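Local coordinates for protein sifA (Salmonella typhimurium, PDB 3CXB) that is a secreted effector required for endosomal tubulation and formation of Salmonella-induced filaments in host cells, and binds the host protein PLEKHM2 (SKIP), at residues L98-Q103 against E108-T113; D117-E122 against L127-K132; Q200-Y205 against C242-L247; A207-S212 against I294-F299. All coordinates share one frame; numbering follows the deposited sequence.

Interaction 1. Residues L98-Q103 against E108-T113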
loop_
_atom_site.group_PDB
_atom_site.type_symbol
_atom_site.label_atom_id
_atom_site.label_comp_id
_atom_site.label_asym_id
_atom_site.label_seq_id
_atom_site.Cartn_x
_atom_site.Cartn_y
_atom_site.Cartn_z
ATOM N N LEU A 98 -8.559 -12.241 4.792
ATOM C CA LEU A 98 -7.530 -12.926 4.017
ATOM C C LEU A 98 -7.359 -14.188 4.807
ATOM O O LEU A 98 -7.435 -14.149 6.028
ATOM C CB LEU A 98 -6.206 -12.145 4.015
ATOM C CG LEU A 98 -6.277 -10.639 3.724
ATOM C CD1 LEU A 98 -4.892 -10.058 3.733
ATOM C CD2 LEU A 98 -6.909 -10.383 2.392
ATOM N N ARG A 99 -7.127 -15.303 4.131
ATOM C CA ARG A 99 -6.980 -16.549 4.849
ATOM C C ARG A 99 -6.254 -17.639 4.089
ATOM O O ARG A 99 -6.147 -17.598 2.872
ATOM C CB ARG A 99 -8.356 -17.050 5.252
ATOM C CG ARG A 99 -9.336 -17.013 4.114
ATOM C CD ARG A 99 -10.686 -17.560 4.535
ATOM N NE ARG A 99 -11.611 -17.591 3.403
ATOM C CZ ARG A 99 -12.765 -18.249 3.389
ATOM N NH1 ARG A 99 -13.521 -18.207 2.301
ATOM N NH2 ARG A 99 -13.157 -18.948 4.452
ATOM N N ILE A 100 -5.761 -18.619 4.830
ATOM C CA ILE A 100 -5.061 -19.747 4.258
ATOM C C ILE A 100 -5.882 -20.959 4.662
ATOM O O ILE A 100 -5.983 -21.249 5.857
ATOM C CB ILE A 100 -3.649 -19.898 4.870
ATOM C CG1 ILE A 100 -2.843 -18.607 4.677
ATOM C CG2 ILE A 100 -2.919 -21.078 4.225
ATOM C CD1 ILE A 100 -1.448 -18.659 5.279
ATOM N N MET A 101 -6.455 -21.662 3.685
ATOM C CA MET A 101 -7.282 -22.849 3.947
ATOM C C MET A 101 -6.472 -24.133 3.947
ATOM O O MET A 101 -5.260 -24.107 3.790
ATOM C CB MET A 101 -8.380 -22.976 2.893
ATOM C CG MET A 101 -9.303 -21.789 2.802
ATOM S SD MET A 101 -10.217 -21.555 4.310
ATOM C CE MET A 101 -9.124 -20.400 5.143
ATOM N N ASP A 102 -7.150 -25.262 4.116
ATOM C CA ASP A 102 -6.472 -26.553 4.112
ATOM C C ASP A 102 -6.764 -27.211 2.768
ATOM O O ASP A 102 -7.575 -26.704 1.996
ATOM C CB ASP A 102 -6.991 -27.443 5.247
ATOM C CG ASP A 102 -6.007 -28.546 5.628
ATOM O OD1 ASP A 102 -5.563 -29.304 4.736
ATOM O OD2 ASP A 102 -5.675 -28.660 6.828
ATOM N N GLN A 103 -6.107 -28.332 2.490
ATOM C CA GLN A 103 -6.308 -29.049 1.231
ATOM C C GLN A 103 -7.784 -29.227 0.889
ATOM O O GLN A 103 -8.292 -28.618 -0.054
ATOM C CB GLN A 103 -5.633 -30.422 1.290
ATOM C CG GLN A 103 -4.111 -30.373 1.286
ATOM C CD GLN A 103 -3.548 -29.809 -0.006
ATOM O OE1 GLN A 103 -3.834 -28.670 -0.377
ATOM N NE2 GLN A 103 -2.740 -30.606 -0.697
ATOM N N GLU A 108 -10.170 -23.210 8.488
ATOM C CA GLU A 108 -9.189 -22.161 8.251
ATOM C C GLU A 108 -7.904 -22.314 9.050
ATOM O O GLU A 108 -7.929 -22.435 10.273
ATOM C CB GLU A 108 -9.804 -20.805 8.571
ATOM C CG GLU A 108 -11.077 -20.506 7.805
ATOM C CD GLU A 108 -11.687 -19.186 8.207
ATOM O OE1 GLU A 108 -12.589 -18.709 7.492
ATOM O OE2 GLU A 108 -11.270 -18.625 9.244
ATOM N N LEU A 109 -6.779 -22.292 8.341
ATOM C CA LEU A 109 -5.457 -22.415 8.944
ATOM C C LEU A 109 -4.980 -21.079 9.537
ATOM O O LEU A 109 -4.354 -21.034 10.610
ATOM C CB LEU A 109 -4.461 -22.902 7.890
ATOM C CG LEU A 109 -4.640 -24.343 7.390
ATOM C CD1 LEU A 109 -3.579 -24.637 6.368
ATOM C CD2 LEU A 109 -4.548 -25.346 8.554
ATOM N N LEU A 110 -5.289 -19.997 8.831
ATOM C CA LEU A 110 -4.917 -18.654 9.252
ATOM C C LEU A 110 -5.995 -17.718 8.753
ATOM O O LEU A 110 -6.353 -17.734 7.583
ATOM C CB LEU A 110 -3.562 -18.274 8.648
ATOM C CG LEU A 110 -2.941 -16.913 8.976
ATOM C CD1 LEU A 110 -2.502 -16.901 10.431
ATOM C CD2 LEU A 110 -1.757 -16.646 8.066
ATOM N N ARG A 111 -6.518 -16.901 9.648
ATOM C CA ARG A 111 -7.582 -15.982 9.286
ATOM C C ARG A 111 -7.195 -14.556 9.649
ATOM O O ARG A 111 -6.776 -14.293 10.766
ATOM C CB ARG A 111 -8.847 -16.377 10.044
ATOM C CG ARG A 111 -10.080 -15.550 9.728
ATOM C CD ARG A 111 -11.233 -15.942 10.655
ATOM N NE ARG A 111 -12.379 -15.052 10.488
ATOM C CZ ARG A 111 -13.134 -15.011 9.396
ATOM N NH1 ARG A 111 -14.154 -14.163 9.319
ATOM N NH2 ARG A 111 -12.881 -15.837 8.391
ATOM N N ILE A 112 -7.338 -13.634 8.708
ATOM C CA ILE A 112 -7.018 -12.233 8.954
ATOM C C ILE A 112 -8.232 -11.424 8.566
ATOM O O ILE A 112 -8.675 -11.481 7.414
ATOM C CB ILE A 112 -5.855 -11.734 8.076
ATOM C CG1 ILE A 112 -4.527 -12.349 8.530
ATOM C CG2 ILE A 112 -5.775 -10.225 8.147
ATOM C CD1 ILE A 112 -3.358 -12.069 7.561
ATOM N N THR A 113 -8.793 -10.674 9.506
ATOM C CA THR A 113 -9.950 -9.865 9.149
ATOM C C THR A 113 -9.557 -8.421 9.359
ATOM O O THR A 113 -8.755 -8.112 10.241
ATOM C CB THR A 113 -11.164 -10.217 10.015
ATOM O OG1 THR A 113 -10.922 -9.781 11.354
ATOM C CG2 THR A 113 -11.392 -11.745 10.021
#

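Interaction 2. Residues D117-E122 against L127-K132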
loop_
_atom_site.group_PDB
_atom_site.type_symbol
_atom_site.label_atom_id
_atom_site.label_comp_id
_atom_site.label_asym_id
_atom_site.label_seq_id
_atom_site.Cartn_x
_atom_site.Cartn_y
_atom_site.Cartn_z
ATOM N N ASP A 117 -11.826 -0.032 11.804
ATOM C CA ASP A 117 -10.937 0.510 12.825
ATOM C C ASP A 117 -9.967 -0.468 13.457
ATOM O O ASP A 117 -9.044 -0.062 14.153
ATOM C CB ASP A 117 -11.768 1.133 13.935
ATOM C CG ASP A 117 -11.495 2.589 14.095
ATOM O OD1 ASP A 117 -12.225 3.238 14.875
ATOM O OD2 ASP A 117 -10.544 3.077 13.437
ATOM N N THR A 118 -10.178 -1.755 13.221
ATOM C CA THR A 118 -9.321 -2.771 13.808
ATOM C C THR A 118 -9.034 -3.863 12.804
ATOM O O THR A 118 -9.567 -3.870 11.706
ATOM C CB THR A 118 -10.009 -3.429 14.994
ATOM O OG1 THR A 118 -10.985 -4.366 14.512
ATOM C CG2 THR A 118 -10.708 -2.371 15.842
ATOM N N PHE A 119 -8.173 -4.782 13.193
ATOM C CA PHE A 119 -7.857 -5.914 12.356
ATOM C C PHE A 119 -7.376 -7.007 13.291
ATOM O O PHE A 119 -6.725 -6.725 14.304
ATOM C CB PHE A 119 -6.802 -5.532 11.328
ATOM C CG PHE A 119 -5.575 -4.915 11.905
ATOM C CD1 PHE A 119 -4.509 -5.709 12.305
ATOM C CD2 PHE A 119 -5.450 -3.536 11.981
ATOM C CE1 PHE A 119 -3.308 -5.141 12.770
ATOM C CE2 PHE A 119 -4.261 -2.960 12.444
ATOM C CZ PHE A 119 -3.180 -3.780 12.840
ATOM N N SER A 120 -7.725 -8.247 12.981
ATOM C CA SER A 120 -7.343 -9.361 13.828
ATOM C C SER A 120 -6.748 -10.497 13.033
ATOM O O SER A 120 -6.773 -10.494 11.804
ATOM C CB SER A 120 -8.565 -9.870 14.578
ATOM O OG SER A 120 -9.656 -10.035 13.686
ATOM N N CYS A 121 -6.223 -11.483 13.744
ATOM C CA CYS A 121 -5.643 -12.634 13.096
ATOM C C CYS A 121 -5.834 -13.861 13.959
ATOM O O CYS A 121 -5.589 -13.811 15.169
ATOM C CB CYS A 121 -4.150 -12.418 12.852
ATOM S SG CYS A 121 -3.393 -13.781 11.921
ATOM N N GLU A 122 -6.273 -14.956 13.340
ATOM C CA GLU A 122 -6.470 -16.231 14.035
ATOM C C GLU A 122 -5.512 -17.292 13.480
ATOM O O GLU A 122 -5.189 -17.297 12.293
ATOM C CB GLU A 122 -7.916 -16.699 13.900
ATOM C CG GLU A 122 -8.906 -15.820 14.633
ATOM C CD GLU A 122 -10.337 -16.217 14.369
ATOM O OE1 GLU A 122 -10.733 -17.354 14.725
ATOM O OE2 GLU A 122 -11.069 -15.382 13.796
ATOM N N LEU A 127 -7.539 -16.844 18.427
ATOM C CA LEU A 127 -7.413 -15.409 18.210
ATOM C C LEU A 127 -6.036 -15.027 18.680
ATOM O O LEU A 127 -5.732 -15.195 19.854
ATOM C CB LEU A 127 -8.483 -14.676 19.004
ATOM C CG LEU A 127 -8.349 -13.171 19.167
ATOM C CD1 LEU A 127 -8.272 -12.500 17.819
ATOM C CD2 LEU A 127 -9.532 -12.659 19.972
ATOM N N TYR A 128 -5.175 -14.551 17.787
ATOM C CA TYR A 128 -3.833 -14.199 18.238
ATOM C C TYR A 128 -3.685 -12.733 18.559
ATOM O O TYR A 128 -2.780 -12.349 19.295
ATOM C CB TYR A 128 -2.761 -14.616 17.215
ATOM C CG TYR A 128 -1.903 -15.791 17.672
ATOM C CD1 TYR A 128 -0.622 -15.588 18.196
ATOM C CD2 TYR A 128 -2.420 -17.093 17.676
ATOM C CE1 TYR A 128 0.118 -16.665 18.728
ATOM C CE2 TYR A 128 -1.696 -18.159 18.199
ATOM C CZ TYR A 128 -0.437 -17.947 18.727
ATOM O OH TYR A 128 0.231 -19.017 19.273
ATOM N N PHE A 129 -4.542 -11.905 17.979
ATOM C CA PHE A 129 -4.498 -10.480 18.271
ATOM C C PHE A 129 -5.560 -9.654 17.589
ATOM O O PHE A 129 -6.033 -9.989 16.506
ATOM C CB PHE A 129 -3.113 -9.875 17.966
ATOM C CG PHE A 129 -2.752 -9.815 16.511
ATOM C CD1 PHE A 129 -1.617 -10.487 16.045
ATOM C CD2 PHE A 129 -3.496 -9.056 15.607
ATOM C CE1 PHE A 129 -1.224 -10.407 14.703
ATOM C CE2 PHE A 129 -3.112 -8.969 14.264
ATOM C CZ PHE A 129 -1.969 -9.650 13.814
ATOM N N LEU A 130 -5.945 -8.575 18.253
ATOM C CA LEU A 130 -6.900 -7.648 17.707
ATOM C C LEU A 130 -6.241 -6.310 17.997
ATOM O O LEU A 130 -6.060 -5.933 19.152
ATOM C CB LEU A 130 -8.236 -7.778 18.416
ATOM C CG LEU A 130 -9.346 -7.050 17.651
ATOM C CD1 LEU A 130 -10.677 -7.555 18.141
ATOM C CD2 LEU A 130 -9.250 -5.539 17.858
ATOM N N MET A 131 -5.833 -5.619 16.939
ATOM C CA MET A 131 -5.175 -4.326 17.079
ATOM C C MET A 131 -6.124 -3.222 16.644
ATOM O O MET A 131 -7.087 -3.458 15.903
ATOM C CB MET A 131 -3.903 -4.281 16.219
ATOM C CG MET A 131 -2.879 -5.340 16.554
ATOM S SD MET A 131 -2.265 -5.125 18.230
ATOM C CE MET A 131 -1.261 -3.589 18.036
ATOM N N LYS A 132 -5.875 -2.013 17.113
ATOM C CA LYS A 132 -6.713 -0.909 16.712
ATOM C C LYS A 132 -5.824 0.175 16.167
ATOM O O LYS A 132 -5.022 0.729 16.898
ATOM C CB LYS A 132 -7.507 -0.373 17.892
ATOM C CG LYS A 132 -8.106 0.986 17.609
ATOM C CD LYS A 132 -9.228 1.329 18.553
ATOM C CE LYS A 132 -10.440 0.460 18.295
ATOM N NZ LYS A 132 -11.645 1.001 19.019
#

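Interaction 3. Residues Q200-Y205 against C242-L247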
loop_
_atom_site.group_PDB
_atom_site.type_symbol
_atom_site.label_atom_id
_atom_site.label_comp_id
_atom_site.label_asym_id
_atom_site.label_seq_id
_atom_site.Cartn_x
_atom_site.Cartn_y
_atom_site.Cartn_z
ATOM N N GLN A 200 6.762 3.043 -16.691
ATOM C CA GLN A 200 6.655 4.491 -16.772
ATOM C C GLN A 200 6.216 5.061 -15.433
ATOM O O GLN A 200 6.956 5.808 -14.791
ATOM C CB GLN A 200 5.640 4.881 -17.855
ATOM C CG GLN A 200 5.501 6.384 -18.074
ATOM C CD GLN A 200 6.808 7.047 -18.504
ATOM O OE1 GLN A 200 7.403 6.678 -19.518
ATOM N NE2 GLN A 200 7.257 8.031 -17.731
ATOM N N GLU A 201 5.005 4.692 -15.025
ATOM C CA GLU A 201 4.408 5.146 -13.773
ATOM C C GLU A 201 5.376 4.955 -12.614
ATOM O O GLU A 201 5.549 5.839 -11.783
ATOM C CB GLU A 201 3.110 4.369 -13.526
ATOM C CG GLU A 201 2.251 4.864 -12.376
ATOM C CD GLU A 201 1.792 6.296 -12.550
ATOM O OE1 GLU A 201 1.344 6.638 -13.665
ATOM O OE2 GLU A 201 1.871 7.076 -11.571
ATOM N N LYS A 202 6.025 3.802 -12.572
ATOM C CA LYS A 202 6.963 3.523 -11.510
ATOM C C LYS A 202 8.056 4.583 -11.409
ATOM O O LYS A 202 8.371 5.039 -10.316
ATOM C CB LYS A 202 7.582 2.141 -11.708
ATOM C CG LYS A 202 8.527 1.707 -10.595
ATOM C CD LYS A 202 8.958 0.269 -10.804
ATOM C CE LYS A 202 9.951 -0.205 -9.750
ATOM N NZ LYS A 202 10.364 -1.618 -10.021
ATOM N N ALA A 203 8.637 4.987 -12.530
ATOM C CA ALA A 203 9.693 5.991 -12.475
ATOM C C ALA A 203 9.117 7.372 -12.213
ATOM O O ALA A 203 9.547 8.066 -11.296
ATOM C CB ALA A 203 10.496 5.996 -13.770
ATOM N N THR A 204 8.128 7.759 -13.009
ATOM C CA THR A 204 7.493 9.068 -12.883
ATOM C C THR A 204 7.031 9.370 -11.468
ATOM O O THR A 204 7.441 10.359 -10.856
ATOM C CB THR A 204 6.262 9.177 -13.804
ATOM O OG1 THR A 204 6.686 9.091 -15.167
ATOM C CG2 THR A 204 5.533 10.509 -13.585
ATOM N N TYR A 205 6.155 8.508 -10.969
ATOM C CA TYR A 205 5.576 8.643 -9.638
ATOM C C TYR A 205 6.647 8.729 -8.554
ATOM O O TYR A 205 6.703 9.689 -7.793
ATOM C CB TYR A 205 4.640 7.453 -9.379
ATOM C CG TYR A 205 3.633 7.663 -8.268
ATOM C CD1 TYR A 205 4.000 7.535 -6.925
ATOM C CD2 TYR A 205 2.300 7.986 -8.562
ATOM C CE1 TYR A 205 3.064 7.722 -5.906
ATOM C CE2 TYR A 205 1.363 8.172 -7.554
ATOM C CZ TYR A 205 1.750 8.035 -6.232
ATOM O OH TYR A 205 0.817 8.173 -5.237
ATOM N N CYS A 242 17.186 3.363 -5.830
ATOM C CA CYS A 242 15.930 2.719 -6.190
ATOM C C CYS A 242 16.030 2.075 -7.551
ATOM O O CYS A 242 15.094 1.421 -8.007
ATOM C CB CYS A 242 14.794 3.729 -6.178
ATOM S SG CYS A 242 14.569 4.431 -4.553
ATOM N N GLY A 243 17.169 2.291 -8.202
ATOM C CA GLY A 243 17.424 1.704 -9.503
ATOM C C GLY A 243 16.807 2.389 -10.697
ATOM O O GLY A 243 17.338 2.275 -11.794
ATOM N N LEU A 244 15.699 3.092 -10.496
ATOM C CA LEU A 244 15.015 3.773 -11.587
ATOM C C LEU A 244 15.789 4.948 -12.155
ATOM O O LEU A 244 16.548 5.598 -11.444
ATOM C CB LEU A 244 13.635 4.243 -11.127
ATOM C CG LEU A 244 12.491 3.262 -11.413
ATOM C CD1 LEU A 244 12.881 1.842 -10.982
ATOM C CD2 LEU A 244 11.231 3.732 -10.698
ATOM N N LYS A 245 15.591 5.206 -13.446
ATOM C CA LYS A 245 16.267 6.306 -14.132
ATOM C C LYS A 245 15.264 7.323 -14.666
ATOM O O LYS A 245 14.127 6.982 -15.000
ATOM C CB LYS A 245 17.135 5.773 -15.278
ATOM C CG LYS A 245 16.378 4.995 -16.343
ATOM C CD LYS A 245 16.158 5.820 -17.592
ATOM C CE LYS A 245 17.472 6.098 -18.293
ATOM N NZ LYS A 245 17.283 6.993 -19.467
ATOM N N GLN A 246 15.699 8.575 -14.743
ATOM C CA GLN A 246 14.841 9.648 -15.215
ATOM C C GLN A 246 14.921 9.799 -16.722
ATOM O O GLN A 246 15.987 10.074 -17.272
ATOM C CB GLN A 246 15.231 10.970 -14.547
ATOM C CG GLN A 246 14.235 12.101 -14.778
ATOM C CD GLN A 246 14.647 13.404 -14.107
ATOM O OE1 GLN A 246 13.935 14.409 -14.185
ATOM N NE2 GLN A 246 15.800 13.395 -13.444
ATOM N N LEU A 247 13.784 9.604 -17.380
ATOM C CA LEU A 247 13.683 9.735 -18.829
ATOM C C LEU A 247 12.237 10.139 -19.083
ATOM O O LEU A 247 11.510 9.504 -19.846
ATOM C CB LEU A 247 14.001 8.404 -19.517
ATOM C CG LEU A 247 14.563 8.488 -20.941
ATOM C CD1 LEU A 247 14.883 7.091 -21.442
ATOM C CD2 LEU A 247 13.569 9.173 -21.863
#

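Interaction 4. Residues A207-S212 against I294-F299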
loop_
_atom_site.group_PDB
_atom_site.type_symbol
_atom_site.label_atom_id
_atom_site.label_comp_id
_atom_site.label_asym_id
_atom_site.label_seq_id
_atom_site.Cartn_x
_atom_site.Cartn_y
_atom_site.Cartn_z
ATOM N N ALA A 207 9.955 9.284 -8.729
ATOM C CA ALA A 207 10.894 10.406 -8.819
ATOM C C ALA A 207 10.206 11.678 -8.329
ATOM O O ALA A 207 10.833 12.517 -7.668
ATOM C CB ALA A 207 11.414 10.582 -10.255
ATOM N N ALA A 208 8.914 11.813 -8.628
ATOM C CA ALA A 208 8.158 12.978 -8.167
ATOM C C ALA A 208 8.084 12.989 -6.631
ATOM O O ALA A 208 8.164 14.055 -6.001
ATOM C CB ALA A 208 6.768 12.954 -8.744
ATOM N N LYS A 209 7.924 11.802 -6.043
ATOM C CA LYS A 209 7.854 11.656 -4.596
ATOM C C LYS A 209 9.212 12.043 -4.009
ATOM O O LYS A 209 9.304 12.736 -2.990
ATOM C CB LYS A 209 7.533 10.206 -4.234
ATOM C CG LYS A 209 6.536 10.037 -3.112
ATOM C CD LYS A 209 5.234 10.718 -3.442
ATOM C CE LYS A 209 4.110 10.214 -2.546
ATOM N NZ LYS A 209 2.912 11.109 -2.607
ATOM N N ILE A 210 10.271 11.605 -4.673
ATOM C CA ILE A 210 11.612 11.912 -4.209
ATOM C C ILE A 210 11.838 13.410 -4.247
ATOM O O ILE A 210 12.511 13.960 -3.377
ATOM C CB ILE A 210 12.693 11.188 -5.045
ATOM C CG1 ILE A 210 12.580 9.672 -4.826
ATOM C CG2 ILE A 210 14.067 11.647 -4.595
ATOM C CD1 ILE A 210 13.327 8.834 -5.808
ATOM N N GLN A 211 11.269 14.078 -5.244
ATOM C CA GLN A 211 11.420 15.530 -5.339
ATOM C C GLN A 211 10.654 16.280 -4.241
ATOM O O GLN A 211 11.165 17.242 -3.672
ATOM C CB GLN A 211 10.975 16.030 -6.714
ATOM C CG GLN A 211 12.127 16.190 -7.690
ATOM C CD GLN A 211 13.213 17.128 -7.160
ATOM O OE1 GLN A 211 12.942 18.280 -6.816
ATOM N NE2 GLN A 211 14.445 16.635 -7.093
ATOM N N SER A 212 9.426 15.846 -3.952
ATOM C CA SER A 212 8.638 16.480 -2.901
ATOM C C SER A 212 9.445 16.389 -1.609
ATOM O O SER A 212 9.704 17.405 -0.957
ATOM C CB SER A 212 7.301 15.772 -2.743
ATOM O OG SER A 212 6.697 15.609 -4.009
ATOM N N ILE A 294 -5.102 8.005 -1.923
ATOM C CA ILE A 294 -5.587 6.915 -2.776
ATOM C C ILE A 294 -4.538 6.477 -3.808
ATOM O O ILE A 294 -4.314 5.279 -4.044
ATOM C CB ILE A 294 -6.882 7.310 -3.525
ATOM C CG1 ILE A 294 -7.924 7.833 -2.527
ATOM C CG2 ILE A 294 -7.446 6.088 -4.256
ATOM C CD1 ILE A 294 -9.181 8.411 -3.179
ATOM N N SER A 295 -3.882 7.453 -4.416
ATOM C CA SER A 295 -2.875 7.135 -5.398
ATOM C C SER A 295 -1.774 6.307 -4.754
ATOM O O SER A 295 -1.458 5.227 -5.244
ATOM C CB SER A 295 -2.319 8.416 -6.012
ATOM O OG SER A 295 -3.346 9.114 -6.704
ATOM N N ASP A 296 -1.203 6.791 -3.654
ATOM C CA ASP A 296 -0.148 6.047 -2.968
ATOM C C ASP A 296 -0.529 4.579 -2.790
ATOM O O ASP A 296 0.217 3.674 -3.180
ATOM C CB ASP A 296 0.138 6.655 -1.585
ATOM C CG ASP A 296 1.092 7.846 -1.643
ATOM O OD1 ASP A 296 1.508 8.353 -0.578
ATOM O OD2 ASP A 296 1.426 8.280 -2.761
ATOM N N GLN A 297 -1.695 4.343 -2.205
ATOM C CA GLN A 297 -2.147 2.978 -1.967
ATOM C C GLN A 297 -2.350 2.177 -3.252
ATOM O O GLN A 297 -2.020 0.984 -3.314
ATOM C CB GLN A 297 -3.432 2.995 -1.139
ATOM C CG GLN A 297 -3.228 3.364 0.328
ATOM C CD GLN A 297 -4.538 3.471 1.112
ATOM O OE1 GLN A 297 -5.364 2.554 1.108
ATOM N NE2 GLN A 297 -4.723 4.593 1.796
ATOM N N VAL A 298 -2.901 2.826 -4.274
ATOM C CA VAL A 298 -3.112 2.156 -5.552
ATOM C C VAL A 298 -1.736 1.751 -6.053
ATOM O O VAL A 298 -1.494 0.600 -6.445
ATOM C CB VAL A 298 -3.744 3.095 -6.607
ATOM C CG1 VAL A 298 -3.693 2.415 -7.948
ATOM C CG2 VAL A 298 -5.201 3.419 -6.254
ATOM N N PHE A 299 -0.837 2.724 -6.017
ATOM C CA PHE A 299 0.522 2.527 -6.453
ATOM C C PHE A 299 1.151 1.389 -5.658
ATOM O O PHE A 299 1.768 0.483 -6.238
ATOM C CB PHE A 299 1.316 3.820 -6.262
ATOM C CG PHE A 299 2.761 3.701 -6.636
ATOM C CD1 PHE A 299 3.631 2.926 -5.873
ATOM C CD2 PHE A 299 3.253 4.345 -7.770
ATOM C CE1 PHE A 299 4.968 2.792 -6.230
ATOM C CE2 PHE A 299 4.589 4.223 -8.144
ATOM C CZ PHE A 299 5.453 3.443 -7.375
#

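Interaction 1. Residues L98-Q103 against E108-T113
Leu109 and Leu110 both face Ile100, so one strand carries an extra residue here: a classic beta bulge. Ile100 O is shared by two backbone donors. Leu109 N lies 2.8 Å from Ile100 O, while the bond from Leu110 N is longer, 3.3 Å, and weak. Ile100 N returns a bond to Leu110 O. Beyond the bulge the pairing is regular. Leu98 and Ile112 form a hydrogen-bonded pair, with Leu98 N and Ile112 O 2.7 Å apart. These strands, 96-101 and 108-114, make an antiparallel hairpin inside a five-stranded sheet; the pieces 98-101 and 110-113 run at 169° to each other. Leu98, Ile100, Leu110 and Ile112 share one face of it. There Ile100 CD1 meets Leu110 CD2 at 3.5 Å, and Leu98 and Ile112 touch through their CB atoms. Phe69 and Leu65 of helix 62-75 pack on this face. The other face is charged. Arg99 has CG between its backbone N and carbonyl carbon (chi1 48°), and its extended chain carries the guanidinium out to Glu108. Arg99 NH2 lies 3.1 Å from Glu108 OE1. It reaches the anti side of the carboxylate, somewhat out of the carboxylate plane, and the two flat groups stand 83° apart. Arg111 NH2 comes within 3.0 Å of the same Glu108 OE1. Two arginines thus grip one carboxylate, which probably favours its charged form. Met101 lies alongside the Glu108 chain, pointing the same way, with its CE against Glu108 CG and CB.

Interaction 2. Residues D117-E122 against L127-K132
A beta hairpin of strands 118-123 and 126-132 brings Phe119 against Met131 and Cys121 against Phe129. Both are hydrogen-bonded pairs at the edge of the five-stranded sheet. Met131 N lies 3.0 Å from Phe119 O, and Phe119 N bonds back to Met131 O. Cys121 N donates to Phe129 O at 3.1 Å. Cys121 O instead takes Tyr128 N, at 2.8 Å. Tyr128 and Phe129 therefore both face Cys121, and the register slips by one before Glu122 and Leu127. The two phenylalanines carry the packing on one face of the sheet. Phe119 CG sits between the backbone N and the carbonyl carbon (chi1 53°), which swings the ring across to the other strand. Met131 CB lies over a face of that ring, 3.5 Å from Phe119 CZ, in a CH-pi contact. At the edge of the same ring, Phe119 CD1 is 4.1 Å from Phe129 CE2. Phe129 also reaches across the strands, and Cys121 CB lies over a face of its ring, 3.7 Å from Phe129 CZ. Cys121 SG makes a more distant, oblique sulfur-aromatic contact with it. Leu54 of helix 42-54 touches both Cys121 and Phe129, while Leu65 of helix 62-75 touches Phe119. On the other face of the sheet, that of Thr118, Ser120 and Leu130, Leu130 CD2 meets Thr118 CB at 3.6 Å. The Lys132 chain bends at chi3 and sets its CE beside Thr118 CG2. This is an antiparallel hairpin interrupted by a classic beta bulge, with one face packed on helices.

Interaction 3. Residues Q200-Y205 against C242-L247
No aromatic ring lies between Leu244 and its partners Lys202 and Ala203; the flat group it meets is the peptide joining those two. Leu244 CD2 packs against this peptide, 3.2 Å from Lys202 O and 3.3 Å from Ala203 CA. Within the helical segment, Gln200 NE2 donates to Thr204 OG1 at 2.8 Å, and the hydroxyl lies in the amide plane. Across the segments the contact is packing alone, with no hydrogen bond. Leu244 CD2 meets Lys202 CG at 3.4 Å and Ala203 CB at 3.9 Å. The Lys202 chain is extended, with CG anti to the backbone N (chi1 -177°), and crosses the leucine at about a right angle. This puts Lys202 CE beside Leu244 CD1, so its methylene groups, not its amine, meet the leucine side chain. Gly243 leaves the end of helix 228-241 with positive phi, just before Leu244. The contact thus lays the start of the loop after that helix on helix 197-220. Gln246 leans back on Phe235 and Met239 of helix 228-241, and Lys202 also touches Phe303 of helix 283-303.

Interaction 4. Residues A207-S212 against I294-F299
Lys209 and Asp296 form a salt bridge, with Lys209 NZ 3.2 Å from Asp296 OD2; as a hydrogen bond it is weak. The stronger partner of that oxygen is the hydroxyl of Tyr205, one turn earlier on the lysine's own helix. Asp296 OD1 has a weak hydrogen bond from Gln308. Lys209 is largely buried, so the carboxylate probably helps to keep its amine charged, with a long, weak ion pair to Glu292 added. The lysine chain bends at chi2 (58°) and is extended beyond it. The two side chains cross obliquely, and Lys209 CE comes 3.3 Å from Asp296 OD2. This pair alone spans the two segments, whose nearest CA atoms, those of Lys209 and Asp296, are 9.9 Å apart. Within 207-212, Ser212 OG bonds to Ala208 O at 2.9 Å, and Ser212 N reaches the same oxygen from the opposite face of its plane. Around the bridge, Ile210 packs on Met239 of helix 228-241 and Ile310 of helix 307-324. Ser295 and Val298 pack on Ile258 of helix 258-267. The bridge spans helix 197-220 and helix 283-303, with helices 228-241, 258-267 and 307-324 packed around them.

Interactions 1 and 2 belong to one antiparallel sheet, each a hairpin, their centres 14 Å apart. Strands 108-114 and 118-123 pair between them: Thr113 O lies 2.9 Å from Ser120 N, a probable hydrogen bond. Interactions 3 and 4 share helix 197-220, and their centres are 11 Å apart. Tyr205, in the helical segment of interaction 3, links them through its hydroxyl, 2.6 Å from OD2 of Asp296, and through its ring, which meets that of Phe299. The two pairs lie on opposite sides of the chain's centre and do not touch. Interactions 2 and 4 come within about 12 Å at their nearest atoms, and the centres of interactions 1 and 3 are about 36 Å apart.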